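Local coordinates for protein terminal oxygenase component of carbazole 1,9a-dioxygenase (Sphingomonas, PDB 3GKQ) that probably dihydroxylates carbazole at the angular 9a carbon and the adjacent carbon 1, passing electrons from a Rieske [2Fe-2S] cluster to a mononuclear non-heme iron, at residues P34-S38 against A39-E43; V49-G53 against E54-L58; V170-N173 against W174-V178. All coordinates share one frame; numbering follows the deposited sequence.

Interaction 1 of 3, residues P34-S38 against A39-E43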
# COMPACT_ATOMS: atom_id res chain seq x y z
N PRO A 34 -27.34 -8.09 -8.45
CA PRO A 34 -27.13 -9.52 -8.20
C PRO A 34 -25.78 -9.62 -7.50
O PRO A 34 -24.84 -8.90 -7.86
CB PRO A 34 -27.12 -10.11 -9.60
CG PRO A 34 -26.48 -9.02 -10.42
CD PRO A 34 -27.15 -7.77 -9.88
N VAL A 35 -25.65 -10.48 -6.50
CA VAL A 35 -24.39 -10.59 -5.78
C VAL A 35 -23.77 -11.98 -5.75
O VAL A 35 -22.56 -12.11 -5.56
CB VAL A 35 -24.53 -10.11 -4.32
CG1 VAL A 35 -24.95 -8.66 -4.29
CG2 VAL A 35 -25.56 -10.97 -3.59
N ARG A 36 -24.58 -13.01 -5.96
CA ARG A 36 -24.07 -14.37 -5.91
C ARG A 36 -25.01 -15.32 -6.65
O ARG A 36 -26.18 -15.00 -6.89
CB ARG A 36 -23.94 -14.79 -4.44
CG ARG A 36 -22.75 -15.67 -4.10
CD ARG A 36 -21.64 -14.92 -3.38
NE ARG A 36 -20.93 -14.01 -4.26
CZ ARG A 36 -19.86 -13.29 -3.91
NH1 ARG A 36 -19.37 -13.38 -2.68
NH2 ARG A 36 -19.29 -12.49 -4.79
N LEU A 37 -24.49 -16.49 -7.03
CA LEU A 37 -25.31 -17.49 -7.70
C LEU A 37 -26.07 -18.22 -6.60
O LEU A 37 -25.54 -18.43 -5.51
CB LEU A 37 -24.42 -18.48 -8.46
CG LEU A 37 -23.48 -17.88 -9.51
CD1 LEU A 37 -22.59 -18.96 -10.09
CD2 LEU A 37 -24.29 -17.21 -10.60
N SER A 38 -27.32 -18.60 -6.88
CA SER A 38 -28.14 -19.30 -5.88
C SER A 38 -27.41 -20.46 -5.21
O SER A 38 -27.49 -20.64 -4.00
CB SER A 38 -29.42 -19.83 -6.53
OG SER A 38 -30.30 -18.78 -6.87
N ALA A 39 -26.69 -21.24 -6.01
CA ALA A 39 -25.95 -22.40 -5.50
C ALA A 39 -24.89 -22.04 -4.47
O ALA A 39 -24.50 -22.88 -3.66
CB ALA A 39 -25.31 -23.16 -6.66
N GLU A 40 -24.41 -20.80 -4.49
CA GLU A 40 -23.38 -20.36 -3.55
C GLU A 40 -23.96 -19.96 -2.20
O GLU A 40 -23.22 -19.77 -1.24
CB GLU A 40 -22.60 -19.18 -4.14
CG GLU A 40 -21.87 -19.50 -5.43
CD GLU A 40 -21.19 -18.28 -6.02
OE1 GLU A 40 -21.89 -17.30 -6.33
OE2 GLU A 40 -19.95 -18.30 -6.17
N VAL A 41 -25.28 -19.82 -2.15
CA VAL A 41 -25.96 -19.45 -0.91
C VAL A 41 -26.79 -20.65 -0.47
O VAL A 41 -27.98 -20.74 -0.76
CB VAL A 41 -26.88 -18.23 -1.14
CG1 VAL A 41 -27.43 -17.74 0.18
CG2 VAL A 41 -26.10 -17.11 -1.85
N ALA A 42 -26.14 -21.58 0.23
CA ALA A 42 -26.79 -22.80 0.68
C ALA A 42 -27.50 -22.68 2.03
O ALA A 42 -27.26 -21.76 2.81
CB ALA A 42 -25.77 -23.94 0.73
N GLU A 43 -28.38 -23.64 2.29
CA GLU A 43 -29.14 -23.70 3.54
C GLU A 43 -28.20 -23.69 4.74
O GLU A 43 -27.20 -24.41 4.76
CB GLU A 43 -30.00 -24.98 3.56
CG GLU A 43 -30.88 -25.17 4.80
CD GLU A 43 -32.01 -24.15 4.90
OE1 GLU A 43 -32.55 -23.73 3.85
OE2 GLU A 43 -32.38 -23.78 6.04
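R36, where the chain turns a corner, lays the start of its side chain across that of E40 at roughly a right angle. Its CG lies 3.5 Å from E40 CB, while CB faces V41 CG2 at 4.1 Å. The charged ends do not form a salt bridge: R36 NE and E40 OE1 stand about 4.0 Å apart, in a model where OE1 sits too near the R36 chain for its exact place to be certain. The backbones of V35 and R36 are both hydrogen-bonded to V136 of the neighbouring hairpin.

L37 gives the turn two of its bonds. Its N-H is directed at E40 OE1 (N to OE1 2.8 Å), an almost straight bond subject to the same doubt; H167 NE2 also bonds this oxygen. The glutamate gets there because its CG lies beside its own backbone N (chi1 -61°) and the chain then runs extended, back toward the start of the turn. Going the other way, L37 O accepts from E40 N at 2.8 Å. The backbone and the glutamate side chain thus tie the same two residues together.

S38 continues the pattern, its O taking the N-H of V41 at 3.0 Å. Its hydroxyl faces elsewhere and is hydrogen-bonded to E131, while its backbone shares a bond with G134. If the modelled OE1 position holds, the glutamate reaching back to the amide of L37, three residues earlier, recalls one half of a capping box. The two successive backbone bonds from residue i+3 to residue i define a short 3-10 turn, here on the exit from a strand of the Rieske domain.

Interaction 2 of 3, residues V49-G53 against E54-L58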
# COMPACT_ATOMS: atom_id res chain seq x y z
N VAL A 49 -20.65 -10.97 1.60
CA VAL A 49 -20.45 -10.34 0.30
C VAL A 49 -20.32 -8.84 0.54
O VAL A 49 -20.65 -8.34 1.62
CB VAL A 49 -21.65 -10.56 -0.67
CG1 VAL A 49 -21.81 -12.04 -1.00
CG2 VAL A 49 -22.92 -10.01 -0.05
N GLN A 50 -19.84 -8.13 -0.47
CA GLN A 50 -19.71 -6.68 -0.37
C GLN A 50 -20.13 -6.07 -1.70
O GLN A 50 -19.65 -6.49 -2.75
CB GLN A 50 -18.27 -6.27 -0.05
CG GLN A 50 -18.10 -4.75 0.12
CD GLN A 50 -16.67 -4.35 0.46
OE1 GLN A 50 -16.02 -4.99 1.29
NE2 GLN A 50 -16.18 -3.29 -0.16
N LEU A 51 -21.04 -5.11 -1.66
CA LEU A 51 -21.48 -4.44 -2.87
C LEU A 51 -21.71 -2.98 -2.54
O LEU A 51 -22.22 -2.65 -1.47
CB LEU A 51 -22.77 -5.06 -3.43
CG LEU A 51 -24.09 -4.77 -2.74
CD1 LEU A 51 -25.24 -5.21 -3.63
CD2 LEU A 51 -24.14 -5.47 -1.39
N LEU A 52 -21.30 -2.10 -3.45
CA LEU A 52 -21.44 -0.67 -3.25
C LEU A 52 -20.81 -0.20 -1.94
O LEU A 52 -21.29 0.73 -1.30
CB LEU A 52 -22.92 -0.26 -3.31
CG LEU A 52 -23.51 -0.18 -4.72
CD1 LEU A 52 -23.69 -1.58 -5.30
CD2 LEU A 52 -24.84 0.55 -4.68
N GLY A 53 -19.72 -0.86 -1.56
CA GLY A 53 -19.01 -0.51 -0.34
C GLY A 53 -19.63 -1.00 0.96
O GLY A 53 -19.08 -0.76 2.03
N GLU A 54 -20.77 -1.68 0.87
CA GLU A 54 -21.45 -2.18 2.07
C GLU A 54 -21.22 -3.67 2.28
O GLU A 54 -21.34 -4.47 1.35
CB GLU A 54 -22.95 -1.87 1.96
CG GLU A 54 -23.26 -0.37 2.02
CD GLU A 54 -24.74 -0.03 1.82
OE1 GLU A 54 -25.60 -0.86 2.16
OE2 GLU A 54 -25.03 1.08 1.34
N LYS A 55 -20.88 -4.05 3.51
CA LYS A 55 -20.63 -5.45 3.84
C LYS A 55 -21.92 -6.11 4.30
O LYS A 55 -22.55 -5.69 5.28
CB LYS A 55 -19.55 -5.55 4.92
CG LYS A 55 -18.18 -5.06 4.43
CD LYS A 55 -17.15 -5.00 5.54
CE LYS A 55 -16.78 -6.39 6.05
NZ LYS A 55 -15.78 -6.32 7.16
N VAL A 56 -22.31 -7.16 3.59
CA VAL A 56 -23.55 -7.88 3.88
C VAL A 56 -23.31 -9.36 4.15
O VAL A 56 -22.37 -9.95 3.62
CB VAL A 56 -24.53 -7.72 2.68
CG1 VAL A 56 -25.86 -8.39 2.99
CG2 VAL A 56 -24.72 -6.23 2.36
N LEU A 57 -24.16 -9.96 4.98
CA LEU A 57 -24.05 -11.38 5.30
C LEU A 57 -25.32 -12.07 4.82
O LEU A 57 -26.43 -11.70 5.21
CB LEU A 57 -23.89 -11.60 6.81
CG LEU A 57 -22.84 -12.62 7.28
CD1 LEU A 57 -23.24 -13.10 8.67
CD2 LEU A 57 -22.73 -13.80 6.32
N LEU A 58 -25.15 -13.09 3.98
CA LEU A 58 -26.29 -13.83 3.45
C LEU A 58 -26.43 -15.20 4.09
O LEU A 58 -25.45 -15.78 4.56
CB LEU A 58 -26.12 -14.02 1.94
CG LEU A 58 -25.79 -12.83 1.05
CD1 LEU A 58 -25.52 -13.32 -0.37
CD2 LEU A 58 -26.92 -11.82 1.07
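V56 N donates to V49 O over 2.8 Å, and V49 N returns a bond of the same length to V56 O. This reciprocal, antiparallel hydrogen-bonded pair lies within the hairpin of strands 47-51 and 54-61. Nearer the turn, L51 N reaches E54 O at 3.1 Å, and the same oxygen receives a CA-H contact from Q50, whose CA lies 3.2 Å away. E54 N bonds back to L51 O and closes a type I' turn, with L52 and G53 at its corners and both at positive phi.

V49, L51, E54 and V56 project from one face of the hairpin. V49 CG2 meets V56 CB at 3.9 Å, and V49 CG1 touches L58 CD1, the two side chains crossing at about a right angle. CG of L51 lies between its own backbone N and carbonyl carbon (chi1 75°), an orientation in which CD2 comes to 3.9 Å from V56 CG2. Q50 and K55 share the other face, with Q50 OE1 beside K55 CG.

The polar ends are held by the surroundings: E54 by R29, Y127 and Q378, K55 by T78, and Q50 by I290 O. Strand 64-69 flanks 54-61 in the sheet, while strands 31-35 and 135-140 pack against L51 and L58.

Interaction 3 of 3, residues V170-N173 against W174-V178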
# COMPACT_ATOMS: atom_id res chain seq x y z
N VAL A 170 -13.07 -7.98 -10.72
CA VAL A 170 -12.18 -7.29 -11.64
C VAL A 170 -11.55 -6.09 -10.94
O VAL A 170 -12.23 -5.35 -10.22
CB VAL A 170 -12.95 -6.81 -12.89
CG1 VAL A 170 -12.03 -6.01 -13.81
CG2 VAL A 170 -13.52 -8.02 -13.63
N ASP A 171 -10.24 -5.90 -11.14
CA ASP A 171 -9.52 -4.80 -10.51
C ASP A 171 -9.73 -3.47 -11.20
O ASP A 171 -8.78 -2.85 -11.69
CB ASP A 171 -8.02 -5.10 -10.44
CG ASP A 171 -7.71 -6.34 -9.62
OD1 ASP A 171 -8.27 -6.48 -8.51
OD2 ASP A 171 -6.90 -7.16 -10.08
N ALA A 172 -10.97 -3.01 -11.26
CA ALA A 172 -11.28 -1.73 -11.87
C ALA A 172 -12.63 -1.26 -11.38
O ALA A 172 -13.44 -2.06 -10.89
CB ALA A 172 -11.30 -1.86 -13.40
N ASN A 173 -12.85 0.04 -11.48
CA ASN A 173 -14.11 0.63 -11.08
C ASN A 173 -15.20 0.04 -11.98
O ASN A 173 -14.94 -0.28 -13.15
CB ASN A 173 -14.06 2.15 -11.26
CG ASN A 173 -15.36 2.82 -10.87
OD1 ASN A 173 -16.19 3.12 -11.72
ND2 ASN A 173 -15.53 3.05 -9.58
N TRP A 174 -16.40 -0.10 -11.44
CA TRP A 174 -17.51 -0.68 -12.20
C TRP A 174 -17.80 0.03 -13.52
O TRP A 174 -18.20 -0.61 -14.49
CB TRP A 174 -18.78 -0.70 -11.34
CG TRP A 174 -19.39 0.65 -11.14
CD1 TRP A 174 -19.00 1.60 -10.23
CD2 TRP A 174 -20.49 1.21 -11.87
NE1 TRP A 174 -19.79 2.72 -10.36
CE2 TRP A 174 -20.71 2.51 -11.35
CE3 TRP A 174 -21.31 0.74 -12.90
CZ2 TRP A 174 -21.71 3.35 -11.85
CZ3 TRP A 174 -22.31 1.59 -13.40
CH2 TRP A 174 -22.50 2.87 -12.87
N ARG A 175 -17.59 1.34 -13.56
CA ARG A 175 -17.85 2.09 -14.79
C ARG A 175 -16.96 1.66 -15.95
O ARG A 175 -17.36 1.75 -17.10
CB ARG A 175 -17.73 3.59 -14.52
CG ARG A 175 -18.81 4.12 -13.57
CD ARG A 175 -18.54 5.55 -13.12
NE ARG A 175 -17.28 5.66 -12.39
CZ ARG A 175 -16.76 6.81 -11.96
NH1 ARG A 175 -17.39 7.95 -12.18
NH2 ARG A 175 -15.59 6.81 -11.32
N MET A 176 -15.75 1.20 -15.65
CA MET A 176 -14.85 0.75 -16.71
C MET A 176 -15.48 -0.47 -17.37
O MET A 176 -15.31 -0.70 -18.57
CB MET A 176 -13.47 0.39 -16.14
CG MET A 176 -12.72 1.57 -15.54
SD MET A 176 -12.51 2.97 -16.68
CE MET A 176 -13.89 4.03 -16.18
N GLY A 177 -16.21 -1.25 -16.57
CA GLY A 177 -16.87 -2.44 -17.09
C GLY A 177 -18.01 -2.06 -18.01
O GLY A 177 -18.14 -2.60 -19.11
N VAL A 178 -18.85 -1.12 -17.57
CA VAL A 178 -19.99 -0.69 -18.37
C VAL A 178 -19.51 0.04 -19.62
O VAL A 178 -20.03 -0.18 -20.71
CB VAL A 178 -20.93 0.25 -17.58
CG1 VAL A 178 -22.25 0.41 -18.32
CG2 VAL A 178 -21.17 -0.31 -16.20
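An N-cap starts helix 174-181: N173 sits immediately before its first turn and accepts the helix N-H of R175 with its side chain. OD1 is 2.9 Å from R175 N, so the side chain closes an Asx turn. CG of the asparagine is anti to its backbone N (chi1 180°) and beside the carbonyl carbon, which turns the amide toward W174 and R175. The same OD1 takes a second bond, from R175 NE at 2.8 Å, close to straight. The two donors come from opposite faces of the amide plane, each well out of it, and hold the oxygen between the backbone and the side chain of one residue. Seen from the arginine, OD1 lies at the guanidinium edge, close to its plane, although the amide and guanidinium planes are 67° apart. R175 NH1 is bonded to the carbonyls of Y21 and I22.

N173 ND2 is spent on K25 O and E292 O, so both ends of the buried amide have partners. W174 lies side by side with N173, its ring plane inclined to the amide by 47°. R175 CG lies over one face of the W174 indole, 3.3 Å from its plane and offset toward the rim, while W174 NE1 bonds to A24 O.

The backbone adds its own turn: M176 N reaches N173 O at 3.0 Å. A172 CB and M176 CB meet at 4.2 Å, and both side chains touch helix 332-346.

Together these bonds form the capped N terminus of a helix in the catalytic domain of a Rieske oxygenase. D171, two residues before N173, is with H294 a ligand of a separate iron(II), not bound to this chain here. Beyond the helix, H186 and H190 join D334 in the two-histidine, one-carboxylate iron site.

The three contacts follow one another in series, each tying together adjoining pieces of chain, and none nests in or crosses another. Interaction 1 closes the turn that leaves strand 31-35, and interaction 2 closes the hairpin of strands 47-51 and 54-61. Both lie in the Rieske domain, and they touch: V35 packs on L51 and L58, V41 on L58, and R36 NH1 on V49. Interaction 3 comes much later, where strand 161-170 gives way to helix 174-181 in the catalytic domain. Its nearest atoms are about 7 Å from interaction 2, with P289 between them, bonded through its backbone to L52 and packed against W174.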